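DUF574 domain-containing protein (Thermobifida fusca, PDB 2QE6) binds S-adenosylmethionine and is probably a methyltransferase with the Rossmann-like fold of that family, although its substrate is unknown. Local coordinates at residues Asp28-Gly33 / Pro52-Ser57; Val64-Val69 / Thr90-His95; Phe71-Gly74 / Gln80-Asp83; Ser196-Asp199 / Ala204-Lys207; Thr244-Pro249 / Val253-Leu258. The protein carries 1 engineered substitution. One frame throughout, in Å; residues are numbered along the deposited sequence.

From the N terminus, interaction 1 is the first to close a loop: it joins the end of helix 23-30 to the start of helix 54-75, with helix 38-48 in between. Interaction 2 then ties the middle of helix 54-75 to the turn before helix 94-101, and interaction 3, where the end of that long helix meets strand 80-84, is nested inside it. Interactions 4 and 5 are short local closures that follow in series, one at the exit of strand 191-197 and one between strands 235-243 and 265-271. None cross. L31 touches T90 between interactions 1 and 2, while R67 and F71 on helix 54-75 meet the chain of interaction 5.

Interaction 1 of 5, residues Asp28-Gly33 / Pro52-Ser57; sequences DALLGG and PGLKES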
# COMPACT_ATOMS: atom_id res chain seq x y z
N ASP A 28 3.48 7.28 8.63
CA ASP A 28 4.44 6.81 9.63
C ASP A 28 4.10 7.37 11.05
O ASP A 28 4.10 6.67 12.04
CB ASP A 28 5.82 7.28 9.25
CG ASP A 28 6.87 6.68 10.12
OD1 ASP A 28 6.98 5.44 10.03
OD2 ASP A 28 7.50 7.42 10.92
N ALA A 29 3.82 8.67 11.11
CA ALA A 29 3.40 9.33 12.33
C ALA A 29 2.11 8.66 12.87
O ALA A 29 2.02 8.37 14.05
CB ALA A 29 3.18 10.84 12.05
N LEU A 30 1.12 8.40 12.02
CA LEU A 30 -0.10 7.70 12.44
C LEU A 30 0.18 6.35 13.09
O LEU A 30 -0.51 5.99 14.05
CB LEU A 30 -1.06 7.49 11.30
CG LEU A 30 -1.78 8.74 10.84
CD1 LEU A 30 -2.64 8.44 9.61
CD2 LEU A 30 -2.65 9.36 11.98
N LEU A 31 1.15 5.61 12.56
CA LEU A 31 1.59 4.32 13.12
C LEU A 31 2.53 4.40 14.31
O LEU A 31 2.90 3.38 14.85
CB LEU A 31 2.24 3.46 12.01
CG LEU A 31 1.29 3.12 10.86
CD1 LEU A 31 2.02 2.44 9.69
CD2 LEU A 31 0.14 2.24 11.39
N GLY A 32 2.92 5.61 14.72
CA GLY A 32 3.85 5.77 15.82
C GLY A 32 5.32 5.59 15.45
O GLY A 32 6.15 5.27 16.32
N GLY A 33 5.66 5.77 14.17
CA GLY A 33 7.07 5.76 13.75
C GLY A 33 7.80 7.07 14.01
O GLY A 33 7.18 8.08 14.36
N PRO A 52 -12.52 10.37 13.21
CA PRO A 52 -12.47 9.33 14.21
C PRO A 52 -11.93 8.00 13.70
O PRO A 52 -12.19 7.54 12.59
CB PRO A 52 -13.92 9.21 14.68
CG PRO A 52 -14.50 10.60 14.41
CD PRO A 52 -13.90 10.88 13.07
N GLY A 53 -11.08 7.41 14.50
CA GLY A 53 -10.53 6.13 14.09
C GLY A 53 -9.41 6.15 13.08
O GLY A 53 -8.99 5.10 12.61
N LEU A 54 -8.89 7.33 12.75
CA LEU A 54 -7.85 7.42 11.72
C LEU A 54 -6.63 6.52 12.02
O LEU A 54 -6.24 5.70 11.18
CB LEU A 54 -7.44 8.87 11.47
CG LEU A 54 -6.38 9.14 10.35
CD1 LEU A 54 -6.79 8.47 9.02
CD2 LEU A 54 -6.17 10.73 10.21
N LYS A 55 -6.05 6.64 13.18
CA LYS A 55 -4.89 5.82 13.51
C LYS A 55 -5.26 4.33 13.47
O LYS A 55 -4.48 3.51 12.98
CB LYS A 55 -4.32 6.13 14.89
CG LYS A 55 -3.57 7.44 15.06
CD LYS A 55 -2.74 7.40 16.42
CE LYS A 55 -2.10 8.77 16.81
NZ LYS A 55 -1.07 9.31 15.83
N GLU A 56 -6.43 3.97 13.99
CA GLU A 56 -6.84 2.55 13.95
C GLU A 56 -7.00 2.04 12.52
O GLU A 56 -6.63 0.91 12.24
CB GLU A 56 -8.09 2.31 14.81
CG GLU A 56 -7.78 2.35 16.33
N SER A 57 -7.49 2.88 11.62
CA SER A 57 -7.58 2.56 10.21
C SER A 57 -6.20 2.22 9.59
O SER A 57 -6.10 1.31 8.77
CB SER A 57 -8.29 3.68 9.42
OG SER A 57 -7.44 4.76 9.04
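L30 and K55 bring the two backbones to within 5.3 Å, CA to CA, where helix 23-30 is ending and helix 54-75 has just begun. The example illustrates how a helix end can be gripped by apolar branches and a bent lysine without one hydrogen bond between the segments. CD1 of L30 lies 3.9 Å from CG of L54, the two side chains crossing at about a right angle; CD2 also comes near that leucine but is closest to CG of K55, at 3.7 Å. The lysine chain runs on past the backbone, with CG 3.5 Å from the carbonyl O of L30, and then bends at its last torsion (chi4 -63°), which leaves NZ 3.7 Å from O of A29, too long for a hydrogen bond. Beyond L30 the first helix finishes in a Schellman motif at G32, and A44 and C48 of helix 38-48 also pack on the leucine. Within the second helix S57 OG donates to O of L54 at 2.6 Å, in the carbonyl plane and on a lone pair. The contact is therefore mainly hydrophobic, though the ammonium group near the last carbonyls of a helix would probably feel a favourable electrostatic pull.

Interaction 2 of 5, residues Val64-Val69 / Thr90-His95; sequences VLVRGV and TVQNTH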
# COMPACT_ATOMS: atom_id res chain seq x y z
N VAL A 64 -3.91 -5.95 7.46
CA VAL A 64 -4.34 -6.65 6.24
C VAL A 64 -3.20 -6.83 5.26
O VAL A 64 -3.20 -7.79 4.49
CB VAL A 64 -5.57 -5.96 5.53
CG1 VAL A 64 -5.15 -4.74 4.79
CG2 VAL A 64 -6.26 -6.94 4.61
N LEU A 65 -2.24 -5.91 5.26
CA LEU A 65 -1.05 -6.06 4.44
C LEU A 65 -0.37 -7.37 4.81
O LEU A 65 -0.02 -8.17 3.95
CB LEU A 65 -0.08 -4.89 4.63
CG LEU A 65 1.27 -4.89 3.88
CD1 LEU A 65 1.71 -3.43 3.79
CD2 LEU A 65 2.35 -5.76 4.56
N VAL A 66 -0.19 -7.58 6.11
CA VAL A 66 0.48 -8.80 6.59
C VAL A 66 -0.30 -10.07 6.22
O VAL A 66 0.26 -11.05 5.69
CB VAL A 66 0.71 -8.73 8.13
CG1 VAL A 66 1.15 -10.09 8.66
CG2 VAL A 66 1.77 -7.65 8.50
N ARG A 67 -1.60 -10.08 6.52
CA ARG A 67 -2.46 -11.21 6.16
C ARG A 67 -2.47 -11.49 4.66
O ARG A 67 -2.48 -12.65 4.24
CB ARG A 67 -3.90 -11.02 6.69
CG ARG A 67 -4.02 -10.90 8.20
CD ARG A 67 -5.43 -11.16 8.72
NE ARG A 67 -6.42 -10.33 8.07
CZ ARG A 67 -6.63 -9.04 8.35
NH1 ARG A 67 -5.91 -8.42 9.29
NH2 ARG A 67 -7.56 -8.35 7.69
N GLY A 68 -2.49 -10.44 3.84
CA GLY A 68 -2.53 -10.60 2.40
C GLY A 68 -1.20 -11.09 1.84
O GLY A 68 -1.16 -11.96 1.00
N VAL A 69 -0.10 -10.54 2.32
CA VAL A 69 1.20 -10.98 1.85
C VAL A 69 1.43 -12.43 2.27
O VAL A 69 1.97 -13.21 1.52
CB VAL A 69 2.31 -10.04 2.30
CG1 VAL A 69 3.64 -10.61 1.99
CG2 VAL A 69 2.13 -8.67 1.66
N THR A 90 7.98 -0.42 8.99
CA THR A 90 7.23 -0.71 10.21
C THR A 90 7.89 -1.89 10.85
O THR A 90 8.91 -2.37 10.36
CB THR A 90 5.77 -1.08 9.93
OG1 THR A 90 5.74 -2.37 9.29
CG2 THR A 90 5.08 -0.02 9.08
N VAL A 91 7.32 -2.39 11.94
CA VAL A 91 7.88 -3.56 12.60
C VAL A 91 7.58 -4.89 11.84
O VAL A 91 8.17 -5.92 12.17
CB VAL A 91 7.43 -3.62 14.10
CG1 VAL A 91 7.92 -2.35 14.87
CG2 VAL A 91 5.92 -3.78 14.22
N GLN A 92 6.68 -4.87 10.84
CA GLN A 92 6.43 -6.03 9.94
C GLN A 92 6.26 -5.59 8.50
O GLN A 92 5.16 -5.22 8.08
CB GLN A 92 5.14 -6.77 10.30
CG GLN A 92 5.25 -7.76 11.44
CD GLN A 92 3.93 -8.49 11.67
OE1 GLN A 92 2.91 -7.86 11.96
NE2 GLN A 92 3.94 -9.81 11.53
N ASN A 93 7.33 -5.65 7.72
CA ASN A 93 7.29 -5.19 6.34
C ASN A 93 7.04 -6.35 5.41
O ASN A 93 7.23 -7.53 5.78
CB ASN A 93 8.61 -4.51 5.95
CG ASN A 93 8.93 -3.30 6.80
OD1 ASN A 93 8.16 -2.35 6.82
ND2 ASN A 93 10.05 -3.34 7.49
N THR A 94 6.65 -6.02 4.18
CA THR A 94 6.32 -7.00 3.13
C THR A 94 7.32 -8.13 2.98
O THR A 94 6.92 -9.29 3.03
CB THR A 94 6.14 -6.30 1.80
OG1 THR A 94 5.12 -5.33 1.97
CG2 THR A 94 5.76 -7.29 0.67
N HIS A 95 8.60 -7.80 2.81
CA HIS A 95 9.61 -8.83 2.57
C HIS A 95 9.82 -9.76 3.78
O HIS A 95 10.17 -10.95 3.64
CB HIS A 95 10.91 -8.18 2.11
CG HIS A 95 11.76 -7.62 3.21
ND1 HIS A 95 11.57 -6.36 3.73
CD2 HIS A 95 12.86 -8.12 3.84
CE1 HIS A 95 12.49 -6.11 4.64
NE2 HIS A 95 13.28 -7.16 4.73
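Q92 lays its side chain across V66 at about a right angle, and each part of it can be followed in turn. CB begins the contact, 3.9 Å from CG2 of V66. With CG beside the backbone N (chi1 -82°) and the chain extended beyond it, the amide is carried over the same valine: OE1 comes to 3.6 Å from CG2 of V66, and NE2 ends 4.0 Å from the other branch, CG1. No hydrogen bond joins the two segments; the amide O and N of Q92 meet the two valine methyls by van der Waals contact. One helical turn further along, V69 takes up T94, whose methyl CG2 is 4.0 Å from CG2 of V69, while CG1 of V69 lies 3.7 Å from the carbonyl O of T94. The hydroxyl of T94 passes 3.8 Å from CD2 of L65, but its polar partner is the carboxylate of D83, so a buried oxygen is satisfied from the sheet. The turn before helix 94-101 has hydrogen bonds of its own: N93 OD1 receives the backbone N of T90 at 2.9 Å in a nearly straight bond (175°), and T90 OG1 accepts from N of Q92 in an ST turn. L65 also touches S-adenosylmethionine, and NH2 of R62, a cofactor-binding residue, hydrogen-bonds the carbonyl O of Q92, at the border of the cofactor site. V97 and A98 of helix 94-101 continue the packing on V66 and V69, and M162 of strand 160-163 touches L65, V69 and T94, so helix 54-75 packs against both helix 94-101 and the central sheet.

Interaction 3 of 5, residues Phe71-Gly74 / Gln80-Asp83; sequences FLAG and QFLD
F81 accounts for more of the buried surface than L72 and A73 together, and it stands where the Rossmann-like fold makes its first step from helix to parallel strand. Helix 54-75 ends with a wider pi-type turn at 71-74, and after a short connection strand 80-84 enters the interior of the sheet, between strands 106-111 and 160-163. The phenyl ring of F81 projects from the strand toward that last turn, its CG held beside the backbone N (chi1 -59°). L72 meets the ring at its edge, near the ring plane, with CB 3.7 Å from CE2 of F81; the leucine also brings CD1 to 4.0 Å from the same CE2, so one ring corner is held by two carbons. A73 supplies its methyl group, which comes obliquely to CZ at 3.7 Å. All three residues are buried and the side-chain contacts are apolar. V107 of strand 106-111, A98 of helix 94-101 and A160 of strand 160-163 also touch the side chain of F81, and backbone bonds to R106 and V108 hold F81 in the sheet. At the far end of the ring the backbone itself takes part, for A73 N lies at the ring edge in its plane and A73 CA is 3.9 Å from CZ of F81.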
# COMPACT_ATOMS: atom_id res chain seq x y z
N PHE A 71 -0.91 -14.69 2.67
CA PHE A 71 -1.73 -15.48 1.73
C PHE A 71 -0.98 -15.68 0.40
O PHE A 71 -0.86 -16.79 -0.12
CB PHE A 71 -3.10 -14.82 1.50
CG PHE A 71 -3.79 -15.29 0.25
CD1 PHE A 71 -4.46 -16.49 0.21
CD2 PHE A 71 -3.82 -14.49 -0.89
CE1 PHE A 71 -5.10 -16.93 -0.96
CE2 PHE A 71 -4.44 -14.93 -2.06
CZ PHE A 71 -5.09 -16.14 -2.09
N LEU A 72 -0.46 -14.59 -0.12
CA LEU A 72 0.19 -14.59 -1.44
C LEU A 72 1.45 -15.42 -1.47
O LEU A 72 1.64 -16.22 -2.40
CB LEU A 72 0.51 -13.16 -1.86
CG LEU A 72 -0.67 -12.31 -2.28
CD1 LEU A 72 -0.26 -10.85 -2.36
CD2 LEU A 72 -1.34 -12.81 -3.58
N ALA A 73 2.30 -15.25 -0.46
CA ALA A 73 3.64 -15.88 -0.46
C ALA A 73 3.61 -17.35 -0.03
O ALA A 73 4.50 -18.14 -0.37
CB ALA A 73 4.60 -15.06 0.43
N GLY A 74 2.59 -17.71 0.75
CA GLY A 74 2.41 -19.06 1.24
C GLY A 74 1.47 -19.84 0.36
O GLY A 74 1.88 -20.54 -0.55
N GLN A 80 7.45 -13.34 -6.07
CA GLN A 80 7.88 -12.09 -6.69
C GLN A 80 6.85 -11.04 -6.35
O GLN A 80 5.70 -11.23 -6.70
CB GLN A 80 7.89 -12.17 -8.23
CG GLN A 80 8.56 -13.40 -8.81
CD GLN A 80 8.82 -13.31 -10.30
OE1 GLN A 80 9.97 -13.13 -10.73
NE2 GLN A 80 7.78 -13.48 -11.11
N PHE A 81 7.25 -9.97 -5.66
CA PHE A 81 6.32 -8.89 -5.27
C PHE A 81 6.88 -7.55 -5.72
O PHE A 81 8.09 -7.28 -5.60
CB PHE A 81 6.09 -8.84 -3.74
CG PHE A 81 5.54 -10.11 -3.17
CD1 PHE A 81 6.33 -11.23 -3.03
CD2 PHE A 81 4.22 -10.20 -2.82
CE1 PHE A 81 5.81 -12.41 -2.52
CE2 PHE A 81 3.69 -11.40 -2.32
CZ PHE A 81 4.49 -12.48 -2.16
N LEU A 82 5.98 -6.70 -6.23
CA LEU A 82 6.27 -5.31 -6.53
C LEU A 82 5.35 -4.46 -5.66
O LEU A 82 4.13 -4.47 -5.81
CB LEU A 82 6.04 -5.01 -8.01
CG LEU A 82 6.33 -3.59 -8.49
CD1 LEU A 82 7.75 -3.15 -8.11
CD2 LEU A 82 6.08 -3.49 -10.01
N ASP A 83 5.94 -3.77 -4.70
CA ASP A 83 5.20 -3.10 -3.66
C ASP A 83 5.26 -1.60 -3.94
O ASP A 83 6.26 -0.91 -3.62
CB ASP A 83 5.79 -3.47 -2.30
CG ASP A 83 4.98 -2.94 -1.09
OD1 ASP A 83 3.95 -2.23 -1.26
OD2 ASP A 83 5.44 -3.21 0.07

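Interaction 4 of 5, residues Ser196-Asp199 / Ala204-Lys207; sequences SLVD and AQQK. With SO4 (sulfate ion), chain C.
The amide nitrogen NE2 of Q206 is gripped by two anions at once. It donates to OD2 of D199 at 2.9 Å in a nearly straight bond (172°) and to O3 of a sulfate ion at 3.0 Å, the sulfate probably coming from the crystallisation liquor. The carboxylate is met from above its plane (44° out of it), while the oxygen lies in the amide plane of Q206; a bend at the glutamine's second torsion (chi2 -66°) brings the amide back across D199. The other carboxylate oxygen, OD1, accepts from N of G201. Q205 works differently, because its extended side chain passes close to the carbonyl O of V198, with CD 3.1 Å from it, though no hydrogen bond forms there. Its NE2 is 3.6 Å from CG1 of V198, the two side chains lying side by side, yet its hydrogen bond goes to O of Q263. OE1 of Q205 accepts from the backbone N of both T200 and L202, so this buried amide is fixed at both ends and stitches the turn together. L197 adds only a loose contact, CD1 lying 4.2 Å from O of Q205. Such a turn at the carboxyl end of strand 191-197, leading straight into helix 203-216, is the strand-to-helix connection of the Rossmann-like methyltransferase fold.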
# COMPACT_ATOMS: atom_id res chain seq x y z
N SER A 196 -7.73 0.78 -0.12
CA SER A 196 -8.17 2.10 -0.52
C SER A 196 -9.10 2.67 0.53
O SER A 196 -9.93 1.96 1.07
CB SER A 196 -8.94 2.03 -1.82
OG SER A 196 -9.44 3.34 -2.21
N LEU A 197 -8.97 3.97 0.77
CA LEU A 197 -10.01 4.75 1.36
C LEU A 197 -11.32 4.53 0.59
O LEU A 197 -11.35 4.61 -0.65
CB LEU A 197 -9.57 6.22 1.34
CG LEU A 197 -10.43 7.32 1.96
CD1 LEU A 197 -10.79 7.06 3.45
CD2 LEU A 197 -9.66 8.61 1.78
N VAL A 198 -12.41 4.29 1.33
CA VAL A 198 -13.69 3.86 0.72
C VAL A 198 -14.75 4.90 1.02
O VAL A 198 -14.68 5.59 2.03
CB VAL A 198 -14.13 2.41 1.19
CG1 VAL A 198 -14.60 2.42 2.64
CG2 VAL A 198 -15.22 1.83 0.25
N ASP A 199 -15.68 5.08 0.09
CA ASP A 199 -16.90 5.88 0.32
C ASP A 199 -18.04 4.86 0.38
O ASP A 199 -18.44 4.30 -0.64
CB ASP A 199 -17.14 6.88 -0.82
CG ASP A 199 -18.33 7.80 -0.59
OD1 ASP A 199 -19.12 7.55 0.31
OD2 ASP A 199 -18.48 8.78 -1.34
N ALA A 204 -17.10 10.88 7.63
CA ALA A 204 -15.66 10.99 7.82
C ALA A 204 -14.88 10.59 6.59
O ALA A 204 -13.72 10.96 6.47
CB ALA A 204 -15.22 10.11 8.96
N GLN A 205 -15.48 9.81 5.69
CA GLN A 205 -14.71 9.25 4.57
C GLN A 205 -14.33 10.35 3.58
O GLN A 205 -13.18 10.48 3.23
CB GLN A 205 -15.51 8.16 3.86
CG GLN A 205 -15.66 6.86 4.72
CD GLN A 205 -16.77 5.95 4.28
OE1 GLN A 205 -17.79 6.39 3.70
NE2 GLN A 205 -16.65 4.68 4.61
N GLN A 206 -15.31 11.15 3.19
CA GLN A 206 -15.12 12.25 2.25
C GLN A 206 -14.40 13.45 2.92
O GLN A 206 -13.67 14.16 2.26
CB GLN A 206 -16.42 12.68 1.63
CG GLN A 206 -16.97 11.73 0.48
CD GLN A 206 -16.10 11.69 -0.81
OE1 GLN A 206 -15.20 12.50 -1.01
NE2 GLN A 206 -16.41 10.74 -1.68
N LYS A 207 -14.59 13.64 4.23
CA LYS A 207 -13.83 14.63 5.00
C LYS A 207 -12.36 14.24 5.06
O LYS A 207 -11.50 15.07 4.88
CB LYS A 207 -14.41 14.78 6.40
CG LYS A 207 -13.95 16.02 7.12
CD LYS A 207 -14.80 16.23 8.39
CE LYS A 207 -14.57 17.59 8.99
NZ LYS A 207 -15.49 17.79 10.13
S SO4 C . -15.83 12.03 -5.55
O1 SO4 C . -15.43 13.42 -5.26
O2 SO4 C . -15.15 11.64 -6.80
O3 SO4 C . -15.36 11.08 -4.49
O4 SO4 C . -17.30 12.01 -5.70

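Interaction 5 of 5, residues Thr244-Pro249 / Val253-Leu258; sequences TALWRP and VDPDNL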
# COMPACT_ATOMS: atom_id res chain seq x y z
N THR A 244 -11.20 -3.45 5.53
CA THR A 244 -9.90 -4.07 5.74
C THR A 244 -9.88 -5.13 6.87
O THR A 244 -9.26 -6.18 6.69
CB THR A 244 -8.75 -2.98 5.92
OG1 THR A 244 -9.11 -2.05 6.96
CG2 THR A 244 -8.51 -2.21 4.63
N ALA A 245 -10.55 -4.90 8.00
CA ALA A 245 -10.53 -5.84 9.13
C ALA A 245 -11.29 -7.17 8.83
O ALA A 245 -11.11 -8.16 9.54
CB ALA A 245 -11.10 -5.19 10.36
N LEU A 246 -12.14 -7.13 7.80
CA LEU A 246 -12.97 -8.26 7.39
C LEU A 246 -12.26 -9.15 6.34
O LEU A 246 -12.79 -10.20 5.96
CB LEU A 246 -14.31 -7.74 6.82
CG LEU A 246 -15.23 -6.95 7.74
CD1 LEU A 246 -16.57 -6.56 7.05
CD2 LEU A 246 -15.53 -7.70 9.03
N TRP A 247 -11.08 -8.75 5.88
CA TRP A 247 -10.40 -9.53 4.84
C TRP A 247 -9.62 -10.67 5.48
O TRP A 247 -8.58 -10.42 6.07
CB TRP A 247 -9.49 -8.66 3.94
CG TRP A 247 -9.08 -9.41 2.68
CD1 TRP A 247 -9.71 -9.37 1.48
CD2 TRP A 247 -7.98 -10.32 2.52
NE1 TRP A 247 -9.08 -10.19 0.59
CE2 TRP A 247 -8.02 -10.80 1.20
CE3 TRP A 247 -6.99 -10.79 3.37
CZ2 TRP A 247 -7.10 -11.71 0.71
CZ3 TRP A 247 -6.08 -11.72 2.87
CH2 TRP A 247 -6.13 -12.15 1.56
N ARG A 248 -10.13 -11.89 5.33
CA ARG A 248 -9.53 -13.08 5.93
C ARG A 248 -8.92 -12.82 7.28
O ARG A 248 -7.72 -12.95 7.46
CB ARG A 248 -8.46 -13.67 4.99
CG ARG A 248 -9.02 -14.00 3.61
CD ARG A 248 -8.16 -15.00 2.86
NE ARG A 248 -8.74 -15.26 1.55
CZ ARG A 248 -8.50 -16.35 0.84
NH1 ARG A 248 -7.67 -17.28 1.29
NH2 ARG A 248 -9.08 -16.49 -0.35
N PRO A 249 -9.76 -12.51 8.27
CA PRO A 249 -9.26 -12.18 9.60
C PRO A 249 -8.64 -13.39 10.29
O PRO A 249 -9.06 -14.51 10.02
CB PRO A 249 -10.51 -11.71 10.36
CG PRO A 249 -11.64 -12.11 9.58
CD PRO A 249 -11.22 -12.49 8.20
N VAL A 253 -13.90 -11.20 14.43
CA VAL A 253 -14.39 -9.91 13.92
C VAL A 253 -15.81 -10.06 13.39
O VAL A 253 -16.13 -10.99 12.65
CB VAL A 253 -13.47 -9.32 12.82
CG1 VAL A 253 -13.46 -10.23 11.67
CG2 VAL A 253 -13.95 -7.91 12.39
N ASP A 254 -16.63 -9.09 13.76
CA ASP A 254 -18.06 -9.09 13.54
C ASP A 254 -18.40 -7.95 12.57
O ASP A 254 -18.22 -6.77 12.89
CB ASP A 254 -18.68 -8.86 14.91
CG ASP A 254 -20.17 -8.91 14.89
OD1 ASP A 254 -20.72 -8.87 13.76
OD2 ASP A 254 -20.75 -8.98 16.02
N PRO A 255 -18.86 -8.28 11.36
CA PRO A 255 -19.06 -7.24 10.36
C PRO A 255 -20.11 -6.19 10.72
O PRO A 255 -20.12 -5.13 10.14
CB PRO A 255 -19.45 -8.04 9.10
CG PRO A 255 -20.00 -9.26 9.61
CD PRO A 255 -19.17 -9.61 10.81
N ASP A 256 -20.97 -6.49 11.67
CA ASP A 256 -22.04 -5.56 12.10
C ASP A 256 -21.67 -4.74 13.35
O ASP A 256 -22.45 -3.89 13.79
CB ASP A 256 -23.29 -6.39 12.45
CG ASP A 256 -23.84 -7.09 11.24
OD1 ASP A 256 -24.11 -6.38 10.23
OD2 ASP A 256 -23.95 -8.35 11.29
N ASN A 257 -20.48 -4.99 13.89
CA ASN A 257 -19.98 -4.33 15.07
C ASN A 257 -18.62 -3.67 14.82
O ASN A 257 -17.72 -3.79 15.61
CB ASN A 257 -19.89 -5.33 16.23
CG ASN A 257 -19.75 -4.66 17.58
OD1 ASN A 257 -20.29 -3.57 17.78
ND2 ASN A 257 -19.04 -5.30 18.52
N LEU A 258 -18.48 -2.97 13.72
CA LEU A 258 -17.22 -2.33 13.38
C LEU A 258 -17.24 -0.90 13.92
O LEU A 258 -18.29 -0.24 13.95
CB LEU A 258 -17.02 -2.30 11.87
CG LEU A 258 -16.79 -3.63 11.15
CD1 LEU A 258 -16.58 -3.33 9.68
CD2 LEU A 258 -15.59 -4.41 11.72
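L246 and V253 lead the apolar contacts. Both branches of L246 lie against the second segment: CD2 is 3.7 Å from CG2 of V253 and 3.8 Å from CA of P255, whereas CD1 reaches CB of P255 at 3.8 Å and, more loosely, CD1 of L258. The two methyls of V253 meet different partners. CG2 faces L246, and CG1, which sits between the backbone N and the carbonyl carbon (chi1 62°), comes against CG of P249, modelled closer than a normal carbon contact, so the exact spacing is doubtful. A245 contributes mainly backbone, its carbonyl O lying 3.8 Å from CG1 of V253. All this belongs to the connection between strands 235-243 and 265-271, the antiparallel pair at one edge of the mixed sheet, which here opens into a long surface loop beginning with a 3-10 turn at 244-246. Polar bonds act within each segment. A type I beta turn runs from D254 to N257, with N of N257 3.0 Å from O of D254, and D254 OD1 accepts from N of D256 in an Asx turn. The first segment is also held to helix 54-75: R67 NH2 donates to O of W247, and the guanidinium of R248 makes a cation-pi contact with F71.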